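Ribosomal-protein-alanine acetyltransferase (Clostridium acetobutylicum, PDB 3DNS) is probably a GNAT-family enzyme of the RimJ type that acetylates the N-terminal alanine of a ribosomal protein, represented here by its N-terminal domain. Local coordinates at residues I108-S111 / V117-D120. Numbering follows the deposited sequence.
Sequences INKS and VLKD
Asp120 reaches from its strand to the corner at Lys110 and takes the backbone N-H there: Lys110 N lies 2.9 Å from Asp120 OD1. The N-H...O angle of 149° shows a moderately bent bond, and the donor meets OD1 on the anti side, tilted 25° out of the carboxylate plane. The first torsion of Asp120 swings CG away from its own carbonyl, which carries the carboxylate across to the neighbouring segment. The same OD1 comes within 3.3 Å of Asn109 CA, so the acid lies against the chain where it bends. Asn109 supplies no hydrogen bond to this carboxylate; its OD1 stands 3.6 Å from Asp120 OD2, with amide and carboxylate planes nearly perpendicular at 80°. From the corner residue itself, the aliphatic part of Lys110 crosses Leu118 at a slant. The closest approach is Lys110 CD to Leu118 CD1, 3.5 Å, while Leu118 CB faces Lys110 CG at 4.0 Å, a van der Waals contact on an exposed surface. Lys110 has left-handed helical backbone angles, consistent with a bulge-like break in strand 103-114. Backbone hydrogen bonds lie on either side of the break, joining Ile108 to Glu121 and Lys119 to Ile112. Ser111 OG bonds Glu121 OE1, and Lys119 NZ forms salt bridges with Glu114 and Asp89. The contact thus belongs to the antiparallel hairpin of strands 103-114 and 117-127, where strand 103-114 is the outermost on its side of the sheet within this chain and strand 117-127 lies between it and strand 83-89.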
loop_
_atom_site.group_PDB
_atom_site.type_symbol
_atom_site.label_atom_id
_atom_site.label_comp_id
_atom_site.label_asym_id
_atom_site.label_seq_id
_atom_site.Cartn_x
_atom_site.Cartn_y
_atom_site.Cartn_z
ATOM N N ILE A 108 0.638 -13.648 -19.162
ATOM C CA ILE A 108 2.006 -13.994 -18.962
ATOM C C ILE A 108 1.999 -14.892 -17.738
ATOM O O ILE A 108 1.975 -14.390 -16.611
ATOM C CB ILE A 108 2.919 -12.731 -18.679
ATOM C CG1 ILE A 108 2.739 -11.670 -19.768
ATOM C CG2 ILE A 108 4.328 -13.166 -18.625
ATOM C CD1 ILE A 108 3.335 -10.310 -19.436
ATOM N N ASN A 109 2.047 -16.207 -17.967
ATOM C CA ASN A 109 1.994 -17.193 -16.874
ATOM C C ASN A 109 3.304 -17.205 -16.071
ATOM O O ASN A 109 4.404 -17.141 -16.638
ATOM C CB ASN A 109 1.757 -18.605 -17.399
ATOM C CG ASN A 109 0.513 -18.733 -18.258
ATOM O OD1 ASN A 109 -0.607 -18.725 -17.767
ATOM N ND2 ASN A 109 0.713 -18.921 -19.553
ATOM N N LYS A 110 3.180 -17.307 -14.754
ATOM C CA LYS A 110 4.298 -17.631 -13.845
ATOM C C LYS A 110 5.475 -16.647 -13.959
ATOM O O LYS A 110 6.642 -17.038 -13.870
ATOM C CB LYS A 110 4.758 -19.074 -14.039
ATOM C CG LYS A 110 3.746 -20.172 -13.775
ATOM C CD LYS A 110 4.464 -21.585 -13.721
ATOM C CE LYS A 110 3.558 -22.745 -14.238
ATOM N NZ LYS A 110 3.922 -24.213 -13.937
ATOM N N SER A 111 5.158 -15.365 -14.134
ATOM C CA SER A 111 6.180 -14.293 -14.191
ATOM C C SER A 111 6.395 -13.601 -12.863
ATOM O O SER A 111 7.239 -12.690 -12.779
ATOM C CB SER A 111 5.832 -13.221 -15.233
ATOM O OG SER A 111 4.495 -12.783 -15.066
ATOM N N VAL A 117 5.239 -18.722 -4.262
ATOM C CA VAL A 117 4.272 -19.261 -5.212
ATOM C C VAL A 117 4.359 -18.400 -6.485
ATOM O O VAL A 117 4.422 -17.141 -6.420
ATOM C CB VAL A 117 2.802 -19.171 -4.663
ATOM C CG1 VAL A 117 2.548 -17.839 -4.003
ATOM C CG2 VAL A 117 1.783 -19.364 -5.778
ATOM N N LEU A 118 4.325 -19.083 -7.629
ATOM C CA LEU A 118 4.374 -18.423 -8.921
ATOM C C LEU A 118 2.963 -17.936 -9.293
ATOM O O LEU A 118 1.997 -18.697 -9.215
ATOM C CB LEU A 118 4.884 -19.371 -10.000
ATOM C CG LEU A 118 6.330 -19.855 -10.005
ATOM C CD1 LEU A 118 6.412 -21.176 -10.838
ATOM C CD2 LEU A 118 7.264 -18.789 -10.546
ATOM N N LYS A 119 2.851 -16.678 -9.710
ATOM C CA LYS A 119 1.574 -16.135 -10.111
ATOM C C LYS A 119 1.645 -15.594 -11.547
ATOM O O LYS A 119 2.740 -15.378 -12.118
ATOM C CB LYS A 119 1.131 -15.053 -9.129
ATOM C CG LYS A 119 0.593 -15.563 -7.757
ATOM C CD LYS A 119 0.619 -14.436 -6.655
ATOM C CE LYS A 119 0.216 -13.073 -7.173
ATOM N NZ LYS A 119 0.003 -11.959 -6.153
ATOM N N ASP A 120 0.472 -15.378 -12.129
ATOM C CA ASP A 120 0.349 -14.954 -13.516
ATOM C C ASP A 120 0.157 -13.435 -13.560
ATOM O O ASP A 120 -0.256 -12.826 -12.563
ATOM C CB ASP A 120 -0.852 -15.636 -14.172
ATOM C CG ASP A 120 -0.740 -17.167 -14.217
ATOM O OD1 ASP A 120 0.374 -17.763 -14.067
ATOM O OD2 ASP A 120 -1.806 -17.768 -14.482
#